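Local coordinates for fatty acid amide hydrolase (Candida albicans, PDB 6KVR), which probably hydrolyses fatty acid and other monocarboxylic acid amides to the free acid and ammonia, as an amidase signature family serine hydrolase, at residues A262-H268 with L495-T499; T336-L342 with A558-I562; Y17-Y23 with S411-L415. One frame throughout, in Å; residues are numbered along the deposited sequence.

Contact 1: A262-H268 with L495-T499; sequences AAYSGCH and LSFQT
The His268 ring meets strand 494-499 with its edge: Phe497 CA lies in the ring plane, 3.4 Å from His268 ND1. The second flat group, the Gln498 amide, is turned 32° from that ring and holds two carbonyl oxygens in its own plane. This is the central mixed sheet of the amidase signature fold, where helix 259-265 passes through Gly266 and Cys267 into strand 268-271, the antiparallel neighbour of 494-499. Gln498 NE2 donates to Ala263 O at 3.3 Å (163° at the hydrogen), from above that carbonyl's plane, and to Cys267 O with similar straightness. Its chain bends at chi2 (-52°), which turns the amide toward these two carbonyls, and its CD rests 3.5 Å from Gly266 CA. One amide thus joins a carbonyl of helix 259-265 to that of Cys267, in the turn leading to strand 268-271, among wholly buried residues. The helix itself begins just after Ser257, the predicted acyl-ester nucleophile, whose side chain is about 10 Å from that of Ala262. Ser496 OG, bonded to Arg259 O, touches Ala263 CB at 3.4 Å. A water donates to Ser496 OG and, at 2.8 Å, to Cys267 O.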
ATOM      1  N   ALA A 262      18.819  -5.237 -17.040  1.00 23.59           N
ATOM      2  CA  ALA A 262      19.890  -5.900 -16.306  1.00 26.11           C
ATOM      3  C   ALA A 262      20.224  -7.245 -16.940  1.00 26.83           C
ATOM      4  O   ALA A 262      21.378  -7.509 -17.296  1.00 25.01           O
ATOM      5  CB  ALA A 262      19.502  -6.074 -14.837  1.00 23.98           C
ATOM      6  N   ALA A 263      19.210  -8.092 -17.121  1.00 25.48           N
ATOM      7  CA  ALA A 263      19.437  -9.420 -17.675  1.00 24.25           C
ATOM      8  C   ALA A 263      19.957  -9.349 -19.106  1.00 24.26           C
ATOM      9  O   ALA A 263      20.849 -10.118 -19.481  1.00 23.57           O
ATOM     10  CB  ALA A 263      18.149 -10.241 -17.610  1.00 22.91           C
ATOM     11  N   TYR A 264      19.404  -8.439 -19.920  1.00 27.36           N
ATOM     12  CA  TYR A 264      19.828  -8.321 -21.311  1.00 23.16           C
ATOM     13  C   TYR A 264      21.283  -7.876 -21.402  1.00 29.40           C
ATOM     14  O   TYR A 264      22.031  -8.353 -22.261  1.00 23.30           O
ATOM     15  CB  TYR A 264      18.963  -7.314 -22.077  1.00 23.16           C
ATOM     16  CG  TYR A 264      17.498  -7.643 -22.284  1.00 25.37           C
ATOM     17  CD1 TYR A 264      16.950  -8.836 -21.840  1.00 24.66           C
ATOM     18  CD2 TYR A 264      16.659  -6.740 -22.933  1.00 26.21           C
ATOM     19  CE1 TYR A 264      15.607  -9.123 -22.030  1.00 22.30           C
ATOM     20  CE2 TYR A 264      15.313  -7.004 -23.121  1.00 24.43           C
ATOM     21  CZ  TYR A 264      14.796  -8.208 -22.665  1.00 27.84           C
ATOM     22  OH  TYR A 264      13.464  -8.502 -22.853  1.00 25.34           O
ATOM     23  N   SER A 265      21.697  -6.954 -20.530  1.00 23.64           N
ATOM     24  CA  SER A 265      22.918  -6.192 -20.730  1.00 24.79           C
ATOM     25  C   SER A 265      24.076  -6.655 -19.865  1.00 26.57           C
ATOM     26  O   SER A 265      25.121  -6.005 -19.871  1.00 27.10           O
ATOM     27  CB  SER A 265      22.666  -4.705 -20.458  1.00 27.93           C
ATOM     28  OG  SER A 265      21.792  -4.137 -21.416  1.00 28.08           O
ATOM     29  N   GLY A 266      23.908  -7.720 -19.090  1.00 25.09           N
ATOM     30  CA  GLY A 266      25.019  -8.275 -18.345  1.00 28.75           C
ATOM     31  C   GLY A 266      25.277  -7.714 -16.961  1.00 30.84           C
ATOM     32  O   GLY A 266      26.439  -7.684 -16.536  1.00 30.38           O
ATOM     33  N   CYS A 267      24.245  -7.287 -16.224  1.00 25.07           N
ATOM     34  CA  CYS A 267      24.466  -6.846 -14.847  1.00 27.47           C
ATOM     35  C   CYS A 267      23.341  -7.380 -13.971  1.00 26.38           C
ATOM     36  O   CYS A 267      22.514  -8.188 -14.411  1.00 30.39           O
ATOM     37  CB  CYS A 267      24.600  -5.320 -14.763  1.00 31.61           C
ATOM     38  SG  CYS A 267      23.190  -4.415 -15.389  1.00 35.06           S
ATOM     39  N   HIS A 268      23.334  -6.956 -12.707  1.00 28.91           N
ATOM     40  CA  HIS A 268      22.340  -7.376 -11.726  1.00 25.32           C
ATOM     41  C   HIS A 268      21.373  -6.231 -11.460  1.00 29.20           C
ATOM     42  O   HIS A 268      21.743  -5.057 -11.559  1.00 24.13           O
ATOM     43  CB  HIS A 268      22.967  -7.786 -10.390  1.00 25.04           C
ATOM     44  CG  HIS A 268      24.079  -8.784 -10.496  1.00 34.68           C
ATOM     45  ND1 HIS A 268      23.902 -10.053 -11.005  1.00 36.35           N
ATOM     46  CD2 HIS A 268      25.378  -8.710 -10.113  1.00 35.95           C
ATOM     47  CE1 HIS A 268      25.048 -10.711 -10.947  1.00 34.44           C
ATOM     48  NE2 HIS A 268      25.959  -9.919 -10.411  1.00 35.87           N
ATOM     49  N   LEU A 495      14.949 -10.345  -7.885  1.00 25.68           N
ATOM     50  CA  LEU A 495      16.315 -10.052  -8.294  1.00 19.95           C
ATOM     51  C   LEU A 495      16.556 -10.619  -9.684  1.00 20.77           C
ATOM     52  O   LEU A 495      16.302 -11.802  -9.934  1.00 25.12           O
ATOM     53  CB  LEU A 495      17.309 -10.649  -7.295  1.00 20.90           C
ATOM     54  CG  LEU A 495      18.793 -10.737  -7.671  1.00 28.74           C
ATOM     55  CD1 LEU A 495      19.416  -9.359  -7.718  1.00 27.09           C
ATOM     56  CD2 LEU A 495      19.550 -11.618  -6.670  1.00 24.20           C
ATOM     57  N   SER A 496      17.032  -9.776 -10.590  1.00 21.00           N
ATOM     58  CA  SER A 496      17.554 -10.227 -11.876  1.00 24.53           C
ATOM     59  C   SER A 496      19.071 -10.328 -11.747  1.00 24.60           C
ATOM     60  O   SER A 496      19.732  -9.333 -11.425  1.00 24.57           O
ATOM     61  CB  SER A 496      17.154  -9.264 -12.994  1.00 23.25           C
ATOM     62  OG  SER A 496      17.618  -9.714 -14.256  1.00 28.31           O
ATOM     63  N   PHE A 497      19.620 -11.527 -11.963  1.00 26.28           N
ATOM     64  CA  PHE A 497      21.040 -11.779 -11.720  1.00 29.78           C
ATOM     65  C   PHE A 497      21.682 -12.522 -12.889  1.00 27.19           C
ATOM     66  O   PHE A 497      21.072 -13.428 -13.467  1.00 27.70           O
ATOM     67  CB  PHE A 497      21.245 -12.577 -10.403  1.00 28.62           C
ATOM     68  CG  PHE A 497      20.827 -14.034 -10.481  1.00 30.88           C
ATOM     69  CD1 PHE A 497      19.518 -14.418 -10.206  1.00 27.62           C
ATOM     70  CD2 PHE A 497      21.752 -15.020 -10.806  1.00 26.34           C
ATOM     71  CE1 PHE A 497      19.137 -15.756 -10.265  1.00 29.31           C
ATOM     72  CE2 PHE A 497      21.385 -16.353 -10.877  1.00 23.93           C
ATOM     73  CZ  PHE A 497      20.075 -16.726 -10.599  1.00 28.46           C
ATOM     74  N   GLN A 498      22.918 -12.139 -13.231  1.00 29.68           N
ATOM     75  CA  GLN A 498      23.679 -12.854 -14.258  1.00 29.04           C
ATOM     76  C   GLN A 498      24.052 -14.259 -13.793  1.00 27.64           C
ATOM     77  O   GLN A 498      24.456 -14.466 -12.644  1.00 30.53           O
ATOM     78  CB  GLN A 498      24.951 -12.091 -14.621  1.00 27.16           C
ATOM     79  CG  GLN A 498      24.703 -10.858 -15.456  1.00 29.52           C
ATOM     80  CD  GLN A 498      23.851 -11.149 -16.675  1.00 31.17           C
ATOM     81  OE1 GLN A 498      24.093 -12.113 -17.406  1.00 31.39           O
ATOM     82  NE2 GLN A 498      22.842 -10.310 -16.905  1.00 29.30           N
ATOM     83  N   THR A 499      23.918 -15.229 -14.694  1.00 25.96           N
ATOM     84  CA  THR A 499      24.297 -16.605 -14.405  1.00 29.14           C
ATOM     85  C   THR A 499      25.765 -16.906 -14.703  1.00 32.46           C
ATOM     86  O   THR A 499      26.265 -17.939 -14.248  1.00 33.72           O
ATOM     87  CB  THR A 499      23.429 -17.577 -15.211  1.00 27.14           C
ATOM     88  OG1 THR A 499      23.696 -17.399 -16.606  1.00 25.64           O
ATOM     89  CG2 THR A 499      21.971 -17.313 -14.953  1.00 27.96           C
TER
HETATM   90  O   HOH W   1      20.664 -10.207 -14.667  1.00 28.09           O

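Contact 2: T336-L342 with A558-I562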
ATOM      1  N   THR A 336      23.886 -14.272   5.044  1.00 42.67           N
ATOM      2  CA  THR A 336      23.871 -15.016   3.796  1.00 42.60           C
ATOM      3  C   THR A 336      23.618 -16.490   4.080  1.00 41.41           C
ATOM      4  O   THR A 336      24.355 -17.095   4.865  1.00 43.87           O
ATOM      5  CB  THR A 336      25.182 -14.820   3.055  1.00 42.09           C
ATOM      6  OG1 THR A 336      25.358 -13.423   2.794  1.00 44.12           O
ATOM      7  CG2 THR A 336      25.172 -15.579   1.748  1.00 38.74           C
ATOM      8  N   PRO A 337      22.594 -17.097   3.490  1.00 43.46           N
ATOM      9  CA  PRO A 337      22.266 -18.482   3.819  1.00 36.17           C
ATOM     10  C   PRO A 337      23.161 -19.458   3.070  1.00 42.21           C
ATOM     11  O   PRO A 337      23.826 -19.114   2.091  1.00 39.20           O
ATOM     12  CB  PRO A 337      20.817 -18.605   3.349  1.00 38.94           C
ATOM     13  CG  PRO A 337      20.803 -17.724   2.122  1.00 37.31           C
ATOM     14  CD  PRO A 337      21.661 -16.538   2.493  1.00 37.46           C
ATOM     15  N   LYS A 338      23.170 -20.695   3.562  1.00 44.07           N
ATOM     16  CA  LYS A 338      23.825 -21.790   2.861  1.00 43.65           C
ATOM     17  C   LYS A 338      22.874 -22.340   1.809  1.00 42.45           C
ATOM     18  O   LYS A 338      21.673 -22.464   2.055  1.00 43.29           O
ATOM     19  CB  LYS A 338      24.222 -22.897   3.839  1.00 48.79           C
ATOM     20  CG  LYS A 338      24.804 -22.403   5.155  1.00 51.59           C
ATOM     21  CD  LYS A 338      25.301 -23.557   6.013  1.00 56.38           C
ATOM     22  CE  LYS A 338      25.262 -23.194   7.495  1.00 59.32           C
ATOM     23  NZ  LYS A 338      25.895 -24.250   8.338  1.00 68.52           N
ATOM     24  N   ILE A 339      23.417 -22.657   0.630  1.00 37.92           N
ATOM     25  CA  ILE A 339      22.589 -23.172  -0.459  1.00 37.60           C
ATOM     26  C   ILE A 339      21.772 -24.367   0.009  1.00 40.59           C
ATOM     27  O   ILE A 339      20.607 -24.531  -0.378  1.00 43.41           O
ATOM     28  CB  ILE A 339      23.458 -23.537  -1.677  1.00 35.67           C
ATOM     29  CG1 ILE A 339      24.188 -22.305  -2.202  1.00 40.45           C
ATOM     30  CG2 ILE A 339      22.583 -24.117  -2.773  1.00 41.45           C
ATOM     31  CD1 ILE A 339      23.271 -21.282  -2.855  1.00 39.43           C
ATOM     32  N   GLY A 340      22.361 -25.210   0.860  1.00 41.70           N
ATOM     33  CA  GLY A 340      21.665 -26.383   1.366  1.00 39.37           C
ATOM     34  C   GLY A 340      20.497 -26.077   2.279  1.00 40.93           C
ATOM     35  O   GLY A 340      19.736 -26.993   2.610  1.00 45.02           O
ATOM     36  N   ASP A 341      20.331 -24.820   2.684  1.00 45.40           N
ATOM     37  CA  ASP A 341      19.191 -24.409   3.491  1.00 42.96           C
ATOM     38  C   ASP A 341      18.003 -23.913   2.663  1.00 44.25           C
ATOM     39  O   ASP A 341      16.940 -23.664   3.242  1.00 39.11           O
ATOM     40  CB  ASP A 341      19.616 -23.308   4.472  1.00 47.72           C
ATOM     41  CG  ASP A 341      20.545 -23.824   5.574  1.00 57.73           C
ATOM     42  OD1 ASP A 341      21.471 -23.078   5.977  1.00 58.02           O
ATOM     43  OD2 ASP A 341      20.356 -24.974   6.036  1.00 61.31           O
ATOM     44  N   LEU A 342      18.145 -23.785   1.336  1.00 41.06           N
ATOM     45  CA  LEU A 342      17.154 -23.125   0.491  1.00 39.78           C
ATOM     46  C   LEU A 342      16.215 -24.124  -0.174  1.00 40.81           C
ATOM     47  O   LEU A 342      16.638 -25.201  -0.608  1.00 41.49           O
ATOM     48  CB  LEU A 342      17.834 -22.283  -0.598  1.00 37.13           C
ATOM     49  CG  LEU A 342      18.831 -21.197  -0.177  1.00 40.40           C
ATOM     50  CD1 LEU A 342      19.777 -20.853  -1.305  1.00 37.71           C
ATOM     51  CD2 LEU A 342      18.120 -19.950   0.292  1.00 42.06           C
ATOM     52  N   ALA A 558      20.194 -14.396  -0.474  1.00 32.86           N
ATOM     53  CA  ALA A 558      20.277 -15.635  -1.235  1.00 30.04           C
ATOM     54  C   ALA A 558      20.863 -15.392  -2.617  1.00 36.04           C
ATOM     55  O   ALA A 558      21.611 -16.229  -3.137  1.00 36.18           O
ATOM     56  CB  ALA A 558      18.904 -16.275  -1.351  1.00 32.33           C
ATOM     57  N   GLY A 559      20.529 -14.260  -3.236  1.00 32.80           N
ATOM     58  CA  GLY A 559      21.182 -13.912  -4.484  1.00 30.50           C
ATOM     59  C   GLY A 559      22.689 -13.900  -4.342  1.00 33.99           C
ATOM     60  O   GLY A 559      23.412 -14.348  -5.235  1.00 34.69           O
ATOM     61  N   LYS A 560      23.180 -13.421  -3.200  1.00 31.26           N
ATOM     62  CA  LYS A 560      24.617 -13.371  -2.966  1.00 35.28           C
ATOM     63  C   LYS A 560      25.212 -14.775  -2.870  1.00 36.22           C
ATOM     64  O   LYS A 560      26.273 -15.048  -3.443  1.00 38.22           O
ATOM     65  CB  LYS A 560      24.892 -12.566  -1.701  1.00 35.96           C
ATOM     66  CG  LYS A 560      26.338 -12.164  -1.499  1.00 43.28           C
ATOM     67  CD  LYS A 560      26.543 -11.709  -0.056  1.00 48.55           C
ATOM     68  CE  LYS A 560      25.406 -10.786   0.425  1.00 50.04           C
ATOM     69  NZ  LYS A 560      25.561  -9.351   0.009  1.00 48.67           N
ATOM     70  N   ALA A 561      24.530 -15.687  -2.172  1.00 37.44           N
ATOM     71  CA  ALA A 561      24.969 -17.079  -2.129  1.00 36.40           C
ATOM     72  C   ALA A 561      25.005 -17.703  -3.518  1.00 39.51           C
ATOM     73  O   ALA A 561      25.952 -18.428  -3.854  1.00 37.96           O
ATOM     74  CB  ALA A 561      24.046 -17.885  -1.214  1.00 37.82           C
ATOM     75  N   ILE A 562      23.979 -17.437  -4.340  1.00 36.54           N
ATOM     76  CA  ILE A 562      23.846 -18.110  -5.632  1.00 35.17           C
ATOM     77  C   ILE A 562      24.910 -17.621  -6.605  1.00 33.93           C
ATOM     78  O   ILE A 562      25.501 -18.413  -7.350  1.00 33.24           O
ATOM     79  CB  ILE A 562      22.426 -17.912  -6.200  1.00 35.53           C
ATOM     80  CG1 ILE A 562      21.399 -18.687  -5.373  1.00 34.68           C
ATOM     81  CG2 ILE A 562      22.365 -18.346  -7.653  1.00 35.19           C
ATOM     82  CD1 ILE A 562      19.995 -18.663  -5.949  1.00 38.11           C
TER
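Ala561 CB is met from three residues: Pro337 O approaches it to 3.5 Å, while Thr336 CG2 and Ile339 CD1 close in beside it. Ile339 CD1 also reaches Ile562 CG1 at 4.1 Å; with its CG1 anti to the carbonyl carbon (chi1 -61°), the branch carries CD1 onto the helix. One turn earlier, Ala558 takes the ring of Pro337, whose CD sits 3.9 Å from Ala558 N, and the tip of Leu342, whose CD2 lies 4.1 Å from Ala558 CB. At the exposed end Thr336 and Lys560 cross at about a right angle, Thr336 OG1 lying 3.5 Å from Lys560 CD. No hydrogen bond joins the two segments. Further out, Lys560 folds at chi3 and chi4 and sends NZ to a salt bridge with Asp304 of helix 303-317. Around the apolar groups, Phe462 touches both Leu342 and Ala558, and Leu370 touches both isoleucines. The short 3-10 turn 339-341, with Leu342 N bonded to Ile339 O at 3.1 Å, brings Ile339 and Leu342 to the same helix. Helix 552-565, which also packs on strand 494-499 of the central amidase sheet, thus receives the loop leading into strand 343-346 of that sheet.

Contact 3: Y17-Y23 with S411-L415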
ATOM      1  N   TYR A  17      -3.003  11.041 -32.359  1.00 27.68           N
ATOM      2  CA  TYR A  17      -1.691  11.154 -31.723  1.00 30.24           C
ATOM      3  C   TYR A  17      -0.710  11.955 -32.567  1.00 32.36           C
ATOM      4  O   TYR A  17      -0.101  12.902 -32.062  1.00 34.41           O
ATOM      5  CB  TYR A  17      -1.078   9.767 -31.473  1.00 30.21           C
ATOM      6  CG  TYR A  17      -1.750   8.909 -30.433  1.00 28.80           C
ATOM      7  CD1 TYR A  17      -2.928   8.238 -30.718  1.00 30.21           C
ATOM      8  CD2 TYR A  17      -1.172   8.719 -29.188  1.00 29.11           C
ATOM      9  CE1 TYR A  17      -3.533   7.429 -29.788  1.00 27.95           C
ATOM     10  CE2 TYR A  17      -1.773   7.905 -28.229  1.00 28.44           C
ATOM     11  CZ  TYR A  17      -2.957   7.265 -28.540  1.00 28.01           C
ATOM     12  OH  TYR A  17      -3.570   6.450 -27.617  1.00 25.67           O
ATOM     13  N   GLU A  18      -0.499  11.563 -33.826  1.00 31.77           N
ATOM     14  CA  GLU A  18       0.586  12.045 -34.669  1.00 35.20           C
ATOM     15  C   GLU A  18       0.132  13.137 -35.624  1.00 33.81           C
ATOM     16  O   GLU A  18      -1.005  13.144 -36.094  1.00 33.21           O
ATOM     17  CB  GLU A  18       1.162  10.915 -35.516  1.00 36.45           C
ATOM     18  CG  GLU A  18       2.002   9.908 -34.814  1.00 35.87           C
ATOM     19  CD  GLU A  18       2.209   8.681 -35.691  1.00 37.92           C
ATOM     20  OE1 GLU A  18       1.194   8.108 -36.145  1.00 38.93           O
ATOM     21  OE2 GLU A  18       3.369   8.295 -35.936  1.00 37.47           O
ATOM     22  N   ASP A  19       1.072  14.020 -35.961  1.00 37.52           N
ATOM     23  CA  ASP A  19       0.865  15.043 -36.980  1.00 40.60           C
ATOM     24  C   ASP A  19       2.201  15.618 -37.417  1.00 38.23           C
ATOM     25  O   ASP A  19       2.756  16.490 -36.736  1.00 36.52           O
ATOM     26  CB  ASP A  19      -0.038  16.162 -36.464  1.00 40.32           C
ATOM     27  CG  ASP A  19      -0.492  17.083 -37.570  1.00 45.98           C
ATOM     28  OD1 ASP A  19       0.364  17.823 -38.117  1.00 46.95           O
ATOM     29  OD2 ASP A  19      -1.707  17.073 -37.890  1.00 49.86           O
ATOM     30  N   SER A  20       2.713  15.149 -38.559  1.00 35.43           N
ATOM     31  CA  SER A  20       4.096  15.432 -38.925  1.00 42.30           C
ATOM     32  C   SER A  20       4.337  16.913 -39.207  1.00 38.88           C
ATOM     33  O   SER A  20       5.460  17.400 -39.019  1.00 37.66           O
ATOM     34  CB  SER A  20       4.506  14.593 -40.135  1.00 34.94           C
ATOM     35  OG  SER A  20       5.914  14.677 -40.309  1.00 42.16           O
ATOM     36  N   GLU A  21       3.320  17.647 -39.653  1.00 35.98           N
ATOM     37  CA  GLU A  21       3.529  19.069 -39.908  1.00 41.17           C
ATOM     38  C   GLU A  21       3.726  19.833 -38.602  1.00 38.41           C
ATOM     39  O   GLU A  21       4.692  20.595 -38.456  1.00 36.90           O
ATOM     40  CB  GLU A  21       2.359  19.641 -40.709  1.00 47.17           C
ATOM     41  CG  GLU A  21       2.454  21.143 -40.945  1.00 51.92           C
ATOM     42  CD  GLU A  21       1.198  21.715 -41.586  1.00 69.61           C
ATOM     43  OE1 GLU A  21       0.364  20.912 -42.070  1.00 70.50           O
ATOM     44  OE2 GLU A  21       1.046  22.962 -41.610  1.00 71.72           O
ATOM     45  N   ILE A  22       2.837  19.614 -37.627  1.00 39.32           N
ATOM     46  CA  ILE A  22       2.939  20.320 -36.350  1.00 37.59           C
ATOM     47  C   ILE A  22       4.220  19.937 -35.619  1.00 35.79           C
ATOM     48  O   ILE A  22       4.917  20.800 -35.069  1.00 32.29           O
ATOM     49  CB  ILE A  22       1.693  20.055 -35.486  1.00 37.04           C
ATOM     50  CG1 ILE A  22       0.447  20.632 -36.164  1.00 31.51           C
ATOM     51  CG2 ILE A  22       1.875  20.659 -34.092  1.00 33.88           C
ATOM     52  CD1 ILE A  22      -0.854  20.357 -35.412  1.00 37.27           C
ATOM     53  N   TYR A  23       4.562  18.643 -35.610  1.00 34.65           N
ATOM     54  CA  TYR A  23       5.803  18.223 -34.962  1.00 32.66           C
ATOM     55  C   TYR A  23       7.010  18.892 -35.609  1.00 32.28           C
ATOM     56  O   TYR A  23       7.875  19.441 -34.914  1.00 31.04           O
ATOM     57  CB  TYR A  23       5.943  16.696 -34.999  1.00 31.57           C
ATOM     58  CG  TYR A  23       7.274  16.171 -34.469  1.00 30.18           C
ATOM     59  CD1 TYR A  23       7.506  16.053 -33.101  1.00 27.53           C
ATOM     60  CD2 TYR A  23       8.305  15.798 -35.344  1.00 32.47           C
ATOM     61  CE1 TYR A  23       8.730  15.565 -32.610  1.00 29.08           C
ATOM     62  CE2 TYR A  23       9.526  15.310 -34.861  1.00 31.11           C
ATOM     63  CZ  TYR A  23       9.729  15.203 -33.490  1.00 31.90           C
ATOM     64  OH  TYR A  23      10.937  14.729 -32.992  1.00 35.84           O
ATOM     65  N   SER A 411       2.793  17.092 -28.523  1.00 28.11           N
ATOM     66  CA  SER A 411       3.819  17.439 -29.489  1.00 28.01           C
ATOM     67  C   SER A 411       3.553  16.858 -30.868  1.00 29.83           C
ATOM     68  O   SER A 411       4.275  17.201 -31.811  1.00 25.90           O
ATOM     69  CB  SER A 411       5.192  16.957 -29.006  1.00 25.72           C
ATOM     70  OG  SER A 411       5.331  15.569 -29.282  1.00 27.30           O
ATOM     71  N   ASN A 412       2.576  15.956 -31.000  1.00 31.42           N
ATOM     72  CA  ASN A 412       2.283  15.277 -32.259  1.00 30.98           C
ATOM     73  C   ASN A 412       3.488  14.508 -32.808  1.00 28.29           C
ATOM     74  O   ASN A 412       3.571  14.256 -34.013  1.00 31.49           O
ATOM     75  CB  ASN A 412       1.751  16.279 -33.283  1.00 30.46           C
ATOM     76  CG  ASN A 412       0.326  16.676 -32.989  1.00 35.10           C
ATOM     77  OD1 ASN A 412       0.039  17.823 -32.656  1.00 42.45           O
ATOM     78  ND2 ASN A 412      -0.573  15.710 -33.062  1.00 34.21           N
ATOM     79  N   GLU A 413       4.411  14.110 -31.926  1.00 25.16           N
ATOM     80  CA  GLU A 413       5.613  13.384 -32.328  1.00 22.53           C
ATOM     81  C   GLU A 413       5.250  12.036 -32.947  1.00 24.52           C
ATOM     82  O   GLU A 413       4.231  11.437 -32.586  1.00 27.45           O
ATOM     83  CB  GLU A 413       6.542  13.163 -31.123  1.00 28.45           C
ATOM     84  CG  GLU A 413       5.926  12.360 -29.948  1.00 22.51           C
ATOM     85  CD  GLU A 413       6.970  11.931 -28.892  1.00 29.58           C
ATOM     86  OE1 GLU A 413       7.916  11.175 -29.238  1.00 28.69           O
ATOM     87  OE2 GLU A 413       6.853  12.350 -27.709  1.00 25.99           O
ATOM     88  N   PRO A 414       6.070  11.528 -33.878  1.00 29.30           N
ATOM     89  CA  PRO A 414       5.719  10.270 -34.552  1.00 29.43           C
ATOM     90  C   PRO A 414       5.778   9.086 -33.592  1.00 27.54           C
ATOM     91  O   PRO A 414       6.678   8.978 -32.755  1.00 24.90           O
ATOM     92  CB  PRO A 414       6.772  10.146 -35.668  1.00 25.23           C
ATOM     93  CG  PRO A 414       7.895  11.040 -35.262  1.00 26.55           C
ATOM     94  CD  PRO A 414       7.287  12.145 -34.449  1.00 29.01           C
ATOM     95  N   LEU A 415       4.804   8.194 -33.731  1.00 26.69           N
ATOM     96  CA  LEU A 415       4.724   7.017 -32.874  1.00 28.10           C
ATOM     97  C   LEU A 415       5.776   5.980 -33.261  1.00 31.51           C
ATOM     98  O   LEU A 415       5.924   5.628 -34.435  1.00 27.83           O
ATOM     99  CB  LEU A 415       3.330   6.412 -32.965  1.00 26.52           C
ATOM    100  CG  LEU A 415       2.238   7.299 -32.351  1.00 28.14           C
ATOM    101  CD1 LEU A 415       0.896   6.608 -32.429  1.00 29.46           C
ATOM    102  CD2 LEU A 415       2.566   7.645 -30.910  1.00 23.69           C
TER
HETATM  103  O   HOH W   2       2.214  11.357 -30.929  1.00 29.42           O
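Pro414 stands roughly perpendicular to the Tyr23 side chain, with Pro414 CD over the centre of the Tyr23 ring, 3.8 Å from the centroid and 6° off the normal, a clear CH-pi contact. Tyr23 CG stands anti to the backbone N (chi1 174°), directing the ring off the first turn of helix 20-40 onto the loop; Ser411 O lies at the ring's edge, in its plane. Farther along, Glu18 and Leu415 pass at a slant, the glutamate running extended beyond CG until OE2 accepts from Leu415 N at 2.6 Å, met 43° out of the carboxylate plane. Leu415 CD1 also packs on Tyr17 CB, 3.8 Å away. Asn412, with positive phi, follows helix 402-409 and points its side chain at Asp19 and Ile22. Its backbone O accepts from Asp19 N at 3.2 Å, its ND2 makes a weak bond to Tyr17 O, and its OD1 faces the Ile22 methyls. Asp19 N-caps helix 20-40, OD1 accepting from Ile22 N at 3.1 Å. Glu413 gives its carboxylate to Gln205, Asn215 and Val173 N. Main-chain N-H groups thus meet the carboxylates of Glu18 and Asp19, probably favouring their ionised forms; the Glu18-Leu415 and Asp19-Asn412 bonds fasten the N-terminal segment to this loop.

In the fold
Contact 1 is wholly buried near the centre of the chain, whereas contacts 2 and 3 are only partly buried and lie on opposite sides of that centre, about 52 Å apart between centres. Contacts 1 and 2 adjoin: Leu495 CD2 packs on Gly559 CA at 3.6 Å, and Phe497 on Ile562, so helix 552-565 covers strand 494-499 on one side and takes the 336-342 loop on another. Contact 3 touches neither and binds the start of helix 20-40 to the loop between helices 402-409 and 417-423. The chemistry follows place: in the core an amide grips two backbone carbonyls and a water links one of them to a serine hydroxyl, contact 2 is mainly apolar, and carboxylate, amide and aromatic groups combine in contact 3.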